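Local coordinates for protein queuine lyase ([Clostridium] spiroforme DSM 1552, PDB 6P78) that breaks a carbon-nitrogen bond of queuine, probably by radical S-adenosylmethionine chemistry that starts at a [4Fe-4S] cluster, at residues V179-R190 with I215-F225. Numbering follows the deposited sequence.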
ATOM      1  N   VAL A 179      10.543   1.646  -7.361  1.00 22.80           N
ATOM      2  CA  VAL A 179      11.541   2.184  -8.272  1.00 19.89           C
ATOM      3  C   VAL A 179      12.924   1.822  -7.766  1.00 25.24           C
ATOM      4  O   VAL A 179      13.240   2.044  -6.593  1.00 25.56           O
ATOM      5  CB  VAL A 179      11.407   3.710  -8.428  1.00 28.38           C
ATOM      6  CG1 VAL A 179      12.563   4.260  -9.268  1.00 34.11           C
ATOM      7  CG2 VAL A 179      10.074   4.050  -9.066  1.00 29.20           C
ATOM      8  N   GLY A 180      13.755   1.287  -8.660  1.00 25.17           N
ATOM      9  CA  GLY A 180      15.146   1.132  -8.296  1.00 24.98           C
ATOM     10  C   GLY A 180      15.588  -0.294  -8.060  1.00 24.93           C
ATOM     11  O   GLY A 180      16.446  -0.525  -7.212  1.00 30.48           O
ATOM     12  N   ILE A 181      15.055  -1.244  -8.821  1.00 24.37           N
ATOM     13  CA  ILE A 181      15.361  -2.663  -8.663  1.00 22.42           C
ATOM     14  C   ILE A 181      16.233  -3.123  -9.822  1.00 23.82           C
ATOM     15  O   ILE A 181      15.965  -2.786 -10.984  1.00 25.36           O
ATOM     16  CB  ILE A 181      14.063  -3.482  -8.582  1.00 21.89           C
ATOM     17  CG1 ILE A 181      13.295  -3.081  -7.297  1.00 23.29           C
ATOM     18  CG2 ILE A 181      14.350  -4.971  -8.627  1.00 25.81           C
ATOM     19  CD1 ILE A 181      11.873  -3.642  -7.277  1.00 26.73           C
ATOM     20  N   GLN A 182      17.259  -3.920  -9.513  1.00 23.01           N
ATOM     21  CA  GLN A 182      18.091  -4.503 -10.570  1.00 26.03           C
ATOM     22  C   GLN A 182      17.235  -5.246 -11.584  1.00 28.91           C
ATOM     23  O   GLN A 182      16.401  -6.081 -11.223  1.00 26.18           O
ATOM     24  CB  GLN A 182      19.119  -5.460  -9.965  1.00 30.44           C
ATOM     25  CG  GLN A 182      20.209  -4.784  -9.168  1.00 28.10           C
ATOM     26  CD  GLN A 182      21.230  -5.784  -8.695  1.00 38.24           C
ATOM     27  OE1 GLN A 182      20.910  -6.966  -8.471  1.00 35.68           O
ATOM     28  NE2 GLN A 182      22.468  -5.337  -8.554  1.00 41.50           N
ATOM     29  N   GLY A 183      17.452  -4.961 -12.864  1.00 24.99           N
ATOM     30  CA  GLY A 183      16.612  -5.499 -13.900  1.00 22.78           C
ATOM     31  C   GLY A 183      15.641  -4.497 -14.488  1.00 21.75           C
ATOM     32  O   GLY A 183      15.140  -4.716 -15.607  1.00 25.20           O
ATOM     33  N   GLN A 184      15.352  -3.419 -13.762  1.00 22.71           N
ATOM     34  CA  GLN A 184      14.608  -2.312 -14.337  1.00 24.64           C
ATOM     35  C   GLN A 184      15.487  -1.518 -15.302  1.00 25.47           C
ATOM     36  O   GLN A 184      16.717  -1.640 -15.314  1.00 26.05           O
ATOM     37  CB  GLN A 184      14.093  -1.391 -13.237  1.00 25.86           C
ATOM     38  CG  GLN A 184      13.000  -2.016 -12.435  1.00 22.36           C
ATOM     39  CD  GLN A 184      12.353  -0.999 -11.511  1.00 28.13           C
ATOM     40  OE1 GLN A 184      13.044  -0.301 -10.772  1.00 27.23           O
ATOM     41  NE2 GLN A 184      11.031  -0.884 -11.582  1.00 31.88           N
ATOM     42  N   THR A 185      14.836  -0.706 -16.136  1.00 24.88           N
ATOM     43  CA  THR A 185      15.512   0.205 -17.054  1.00 23.22           C
ATOM     44  C   THR A 185      14.905   1.593 -16.894  1.00 22.45           C
ATOM     45  O   THR A 185      13.805   1.748 -16.352  1.00 23.61           O
ATOM     46  CB  THR A 185      15.337  -0.221 -18.511  1.00 26.61           C
ATOM     47  OG1 THR A 185      13.937  -0.190 -18.806  1.00 24.96           O
ATOM     48  CG2 THR A 185      15.879  -1.630 -18.745  1.00 27.47           C
ATOM     49  N   LYS A 186      15.605   2.605 -17.428  1.00 23.16           N
ATOM     50  CA  LYS A 186      15.009   3.939 -17.483  1.00 25.48           C
ATOM     51  C   LYS A 186      13.690   3.926 -18.245  1.00 27.39           C
ATOM     52  O   LYS A 186      12.722   4.576 -17.837  1.00 28.60           O
ATOM     53  CB  LYS A 186      15.971   4.932 -18.126  1.00 26.20           C
ATOM     54  CG  LYS A 186      17.128   5.283 -17.234  1.00 26.47           C
ATOM     55  CD  LYS A 186      18.041   6.312 -17.899  1.00 33.72           C
ATOM     56  CE  LYS A 186      19.255   6.596 -17.020  1.00 40.75           C
ATOM     57  NZ  LYS A 186      20.485   6.840 -17.835  1.00 48.94           N
ATOM     58  N   GLU A 187      13.649   3.223 -19.377  1.00 26.33           N
ATOM     59  CA  GLU A 187      12.430   3.179 -20.172  1.00 24.30           C
ATOM     60  C   GLU A 187      11.281   2.577 -19.377  1.00 23.55           C
ATOM     61  O   GLU A 187      10.130   3.020 -19.487  1.00 25.33           O
ATOM     62  CB  GLU A 187      12.679   2.373 -21.448  1.00 27.27           C
ATOM     63  CG  GLU A 187      13.593   3.108 -22.455  1.00 37.61           C
ATOM     64  CD  GLU A 187      15.098   2.954 -22.191  1.00 46.97           C
ATOM     65  OE1 GLU A 187      15.511   2.142 -21.315  1.00 36.79           O
ATOM     66  OE2 GLU A 187      15.877   3.661 -22.881  1.00 51.39           O
ATOM     67  N   MET A 188      11.569   1.561 -18.571  1.00 19.73           N
ATOM     68  CA  MET A 188      10.504   0.921 -17.813  1.00 20.53           C
ATOM     69  C   MET A 188       9.946   1.878 -16.771  1.00 22.50           C
ATOM     70  O   MET A 188       8.725   2.010 -16.623  1.00 23.45           O
ATOM     71  CB  MET A 188      11.047  -0.345 -17.135  1.00 19.36           C
ATOM     72  CG  MET A 188       9.976  -1.195 -16.502  1.00 27.82           C
ATOM     73  SD  MET A 188      10.739  -2.536 -15.533  1.00 29.45           S
ATOM     74  CE  MET A 188      11.559  -3.480 -16.793  1.00 25.55           C
ATOM     75  N   ILE A 189      10.833   2.582 -16.077  1.00 20.81           N
ATOM     76  CA  ILE A 189      10.410   3.509 -15.028  1.00 18.71           C
ATOM     77  C   ILE A 189       9.682   4.703 -15.633  1.00 20.48           C
ATOM     78  O   ILE A 189       8.639   5.140 -15.123  1.00 21.89           O
ATOM     79  CB  ILE A 189      11.646   3.927 -14.220  1.00 24.84           C
ATOM     80  CG1 ILE A 189      12.168   2.708 -13.449  1.00 22.68           C
ATOM     81  CG2 ILE A 189      11.332   5.082 -13.254  1.00 24.89           C
ATOM     82  CD1 ILE A 189      13.537   2.879 -12.880  1.00 25.24           C
ATOM     83  N   ARG A 190      10.210   5.235 -16.738  1.00 21.46           N
ATOM     84  CA  ARG A 190       9.554   6.333 -17.445  1.00 24.28           C
ATOM     85  C   ARG A 190       8.120   5.972 -17.794  1.00 22.78           C
ATOM     86  O   ARG A 190       7.205   6.776 -17.595  1.00 23.35           O
ATOM     87  CB  ARG A 190      10.316   6.675 -18.725  1.00 24.57           C
ATOM     88  CG  ARG A 190      11.629   7.397 -18.521  1.00 28.81           C
ATOM     89  CD  ARG A 190      12.238   7.788 -19.873  1.00 36.86           C
ATOM     90  NE  ARG A 190      13.486   8.529 -19.714  1.00 36.43           N
ATOM     91  CZ  ARG A 190      14.651   8.132 -20.212  1.00 49.12           C
ATOM     92  NH1 ARG A 190      15.739   8.865 -20.017  1.00 50.58           N
ATOM     93  NH2 ARG A 190      14.721   7.010 -20.923  1.00 51.06           N
ATOM     94  N   ILE A 215      16.308  -9.802  -3.889  1.00 27.40           N
ATOM     95  CA  ILE A 215      16.073  -8.716  -4.839  1.00 30.30           C
ATOM     96  C   ILE A 215      16.789  -7.462  -4.356  1.00 32.95           C
ATOM     97  O   ILE A 215      16.625  -7.051  -3.205  1.00 27.33           O
ATOM     98  CB  ILE A 215      14.572  -8.460  -5.006  1.00 25.75           C
ATOM     99  CG1 ILE A 215      13.871  -9.728  -5.498  1.00 27.61           C
ATOM    100  CG2 ILE A 215      14.334  -7.287  -5.951  1.00 23.51           C
ATOM    101  CD1 ILE A 215      14.246 -10.120  -6.949  1.00 30.99           C
ATOM    102  N   LYS A 216      17.563  -6.829  -5.245  1.00 26.94           N
ATOM    103  CA  LYS A 216      18.507  -5.794  -4.846  1.00 24.53           C
ATOM    104  C   LYS A 216      18.265  -4.467  -5.557  1.00 26.26           C
ATOM    105  O   LYS A 216      17.823  -4.428  -6.715  1.00 27.90           O
ATOM    106  CB  LYS A 216      19.955  -6.235  -5.097  1.00 26.46           C
ATOM    107  CG  LYS A 216      20.394  -7.440  -4.285  1.00 29.90           C
ATOM    108  CD  LYS A 216      20.249  -7.083  -2.804  1.00 35.67           C
ATOM    109  CE  LYS A 216      20.715  -8.179  -1.865  1.00 42.91           C
ATOM    110  NZ  LYS A 216      20.551  -7.719  -0.447  1.00 42.51           N
ATOM    111  N   ARG A 217      18.621  -3.390  -4.842  1.00 29.52           N
ATOM    112  CA  ARG A 217      18.634  -2.031  -5.377  1.00 28.35           C
ATOM    113  C   ARG A 217      19.591  -1.886  -6.553  1.00 26.66           C
ATOM    114  O   ARG A 217      20.706  -2.411  -6.527  1.00 29.00           O
ATOM    115  CB  ARG A 217      19.066  -1.049  -4.281  1.00 28.71           C
ATOM    116  CG  ARG A 217      17.959  -0.646  -3.354  1.00 29.17           C
ATOM    117  CD  ARG A 217      18.493   0.071  -2.103  1.00 31.78           C
ATOM    118  NE  ARG A 217      19.255   1.282  -2.411  1.00 30.75           N
ATOM    119  CZ  ARG A 217      18.808   2.522  -2.211  1.00 29.66           C
ATOM    120  NH1 ARG A 217      17.589   2.724  -1.724  1.00 25.99           N
ATOM    121  NH2 ARG A 217      19.576   3.561  -2.504  1.00 32.63           N
ATOM    122  N   ASP A 218      19.164  -1.112  -7.566  1.00 28.22           N
ATOM    123  CA  ASP A 218      20.038  -0.626  -8.636  1.00 27.99           C
ATOM    124  C   ASP A 218      20.377   0.821  -8.283  1.00 30.43           C
ATOM    125  O   ASP A 218      19.551   1.718  -8.455  1.00 29.70           O
ATOM    126  CB  ASP A 218      19.349  -0.745  -9.996  1.00 24.27           C
ATOM    127  CG  ASP A 218      20.241  -0.321 -11.141  1.00 31.27           C
ATOM    128  OD1 ASP A 218      21.057   0.600 -10.947  1.00 33.34           O
ATOM    129  OD2 ASP A 218      20.118  -0.897 -12.249  1.00 37.99           O
ATOM    130  N   GLU A 219      21.596   1.055  -7.790  1.00 32.06           N
ATOM    131  CA  GLU A 219      21.908   2.384  -7.264  1.00 29.57           C
ATOM    132  C   GLU A 219      21.965   3.434  -8.367  1.00 31.76           C
ATOM    133  O   GLU A 219      21.638   4.602  -8.124  1.00 32.96           O
ATOM    134  CB  GLU A 219      23.235   2.372  -6.502  1.00 33.03           C
ATOM    135  CG  GLU A 219      23.251   1.479  -5.262  1.00 39.15           C
ATOM    136  CD  GLU A 219      22.279   1.935  -4.172  1.00 42.07           C
ATOM    137  OE1 GLU A 219      21.890   3.123  -4.178  1.00 41.34           O
ATOM    138  OE2 GLU A 219      21.915   1.096  -3.311  1.00 37.02           O
ATOM    139  N   GLU A 220      22.389   3.052  -9.573  1.00 30.82           N
ATOM    140  CA  GLU A 220      22.466   4.036 -10.646  1.00 29.24           C
ATOM    141  C   GLU A 220      21.085   4.510 -11.054  1.00 28.08           C
ATOM    142  O   GLU A 220      20.900   5.699 -11.349  1.00 34.35           O
ATOM    143  CB  GLU A 220      23.202   3.476 -11.864  1.00 33.06           C
ATOM    144  CG  GLU A 220      24.630   3.070 -11.560  1.00 53.81           C
ATOM    145  CD  GLU A 220      24.820   1.569 -11.687  1.00 67.80           C
ATOM    146  OE1 GLU A 220      25.400   1.129 -12.708  1.00 65.41           O
ATOM    147  OE2 GLU A 220      24.346   0.834 -10.778  1.00 70.40           O
ATOM    148  N   LEU A 221      20.117   3.591 -11.140  1.00 25.87           N
ATOM    149  CA  LEU A 221      18.762   3.988 -11.505  1.00 28.13           C
ATOM    150  C   LEU A 221      18.151   4.856 -10.428  1.00 28.00           C
ATOM    151  O   LEU A 221      17.388   5.784 -10.721  1.00 27.30           O
ATOM    152  CB  LEU A 221      17.868   2.767 -11.719  1.00 26.77           C
ATOM    153  CG  LEU A 221      18.062   2.022 -13.025  1.00 31.82           C
ATOM    154  CD1 LEU A 221      17.024   0.901 -13.063  1.00 30.42           C
ATOM    155  CD2 LEU A 221      17.911   2.974 -14.207  1.00 32.32           C
ATOM    156  N   ILE A 222      18.439   4.545  -9.169  1.00 26.02           N
ATOM    157  CA  ILE A 222      17.853   5.343  -8.101  1.00 28.89           C
ATOM    158  C   ILE A 222      18.432   6.748  -8.136  1.00 30.37           C
ATOM    159  O   ILE A 222      17.701   7.740  -7.995  1.00 28.40           O
ATOM    160  CB  ILE A 222      18.080   4.657  -6.749  1.00 25.70           C
ATOM    161  CG1 ILE A 222      17.291   3.351  -6.668  1.00 25.55           C
ATOM    162  CG2 ILE A 222      17.710   5.616  -5.564  1.00 26.94           C
ATOM    163  CD1 ILE A 222      17.575   2.541  -5.406  1.00 26.70           C
ATOM    164  N   LYS A 223      19.748   6.858  -8.351  1.00 25.51           N
ATOM    165  CA  LYS A 223      20.374   8.165  -8.483  1.00 32.88           C
ATOM    166  C   LYS A 223      19.743   8.947  -9.628  1.00 34.28           C
ATOM    167  O   LYS A 223      19.487  10.154  -9.518  1.00 31.99           O
ATOM    168  CB  LYS A 223      21.879   7.987  -8.706  1.00 36.44           C
ATOM    169  CG  LYS A 223      22.694   9.264  -8.749  1.00 47.19           C
ATOM    170  CD  LYS A 223      24.188   8.908  -8.828  1.00 50.07           C
ATOM    171  CE  LYS A 223      25.058  10.126  -9.013  1.00 59.73           C
ATOM    172  NZ  LYS A 223      25.152  10.875  -7.734  1.00 65.40           N
ATOM    173  N   TRP A 224      19.514   8.276 -10.750  1.00 29.76           N
ATOM    174  CA  TRP A 224      18.944   8.961 -11.903  1.00 34.31           C
ATOM    175  C   TRP A 224      17.519   9.408 -11.607  1.00 29.25           C
ATOM    176  O   TRP A 224      17.142  10.553 -11.882  1.00 33.50           O
ATOM    177  CB  TRP A 224      18.985   8.042 -13.128  1.00 29.03           C
ATOM    178  CG  TRP A 224      18.011   8.413 -14.201  1.00 28.30           C
ATOM    179  CD1 TRP A 224      18.187   9.359 -15.169  1.00 36.03           C
ATOM    180  CD2 TRP A 224      16.720   7.828 -14.440  1.00 26.97           C
ATOM    181  NE1 TRP A 224      17.090   9.412 -15.986  1.00 37.25           N
ATOM    182  CE2 TRP A 224      16.175   8.481 -15.567  1.00 33.02           C
ATOM    183  CE3 TRP A 224      15.981   6.813 -13.825  1.00 26.16           C
ATOM    184  CZ2 TRP A 224      14.918   8.160 -16.081  1.00 32.03           C
ATOM    185  CZ3 TRP A 224      14.725   6.497 -14.333  1.00 27.25           C
ATOM    186  CH2 TRP A 224      14.208   7.171 -15.449  1.00 28.50           C
ATOM    187  N   PHE A 225      16.730   8.521 -11.010  1.00 25.59           N
ATOM    188  CA  PHE A 225      15.337   8.832 -10.724  1.00 25.27           C
ATOM    189  C   PHE A 225      15.234   9.985  -9.739  1.00 29.93           C
ATOM    190  O   PHE A 225      14.407  10.888  -9.911  1.00 26.90           O
ATOM    191  CB  PHE A 225      14.633   7.583 -10.194  1.00 24.45           C
ATOM    192  CG  PHE A 225      13.154   7.748 -10.035  1.00 22.95           C
ATOM    193  CD1 PHE A 225      12.307   7.639 -11.123  1.00 23.46           C
ATOM    194  CD2 PHE A 225      12.607   8.013  -8.787  1.00 24.26           C
ATOM    195  CE1 PHE A 225      10.936   7.786 -10.978  1.00 23.45           C
ATOM    196  CE2 PHE A 225      11.237   8.169  -8.639  1.00 26.68           C
ATOM    197  CZ  PHE A 225      10.404   8.057  -9.743  1.00 25.20           C
TER
HETATM  198  O   HOH W   1      18.092  -8.309  -7.736  1.00 32.28           O
HETATM  199  O   HOH W   2      18.775  -2.736 -13.712  1.00 28.05           O
HETATM  200  O   HOH W   3      15.635  10.947 -18.613  1.00 53.93           O
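K186 lies across one face of the W224 indole. Its CG sits 3.6 Å above the ring plane of W224, over the centre. Further out, CE of K186 is 3.5 Å from W224 CD1 and makes a CH-pi contact with the five-membered ring. The ammonium adds a cation-pi interaction over the same ring. R190 and I189 meet the indole at its edge instead, and the R190 guanidinium stands nearly perpendicular to it (86°). With CG of F225 anti to the backbone N (chi1 -173°), one face of the ring meets V179 CG1, 3.6 Å from F225 CG, while I189 CG2 reaches it obliquely. L221 CD1 lies against the Q184 backbone, 3.4 Å from Q184 O.

These segments belong to the radical SAM core. V179 ends strand 178-179, and the chain then loops into helix 186-199. Strand 203-207 follows as a parallel neighbour, completing a beta-alpha-beta crossover. The other segment comes after that strand and loops into helix 219-228. The two helix segments cross at -45°. I181 lies near the SAM site, its side chain about 7 Å from the bound cofactor.

A single beta bridge pairs I181 with R217. Q182 N donates to K216 O in a nearly straight bond, and D218 N donates to G180 O at 2.8 Å. Close packing at G180 brings I222 CG1 to 3.5 Å from G180 CA. The I181-Q184 loop is a type II turn. Q184, its last residue, folds its side chain back, and OE1 accepts from I181 N at the start of the turn and from G180 N just before it. D218 N-caps helix 219-228, its OD1 accepting from L221 N. A water joins D218 OD2 to G183 N and Q184 O. Another links Q182 OE1 to K216 N.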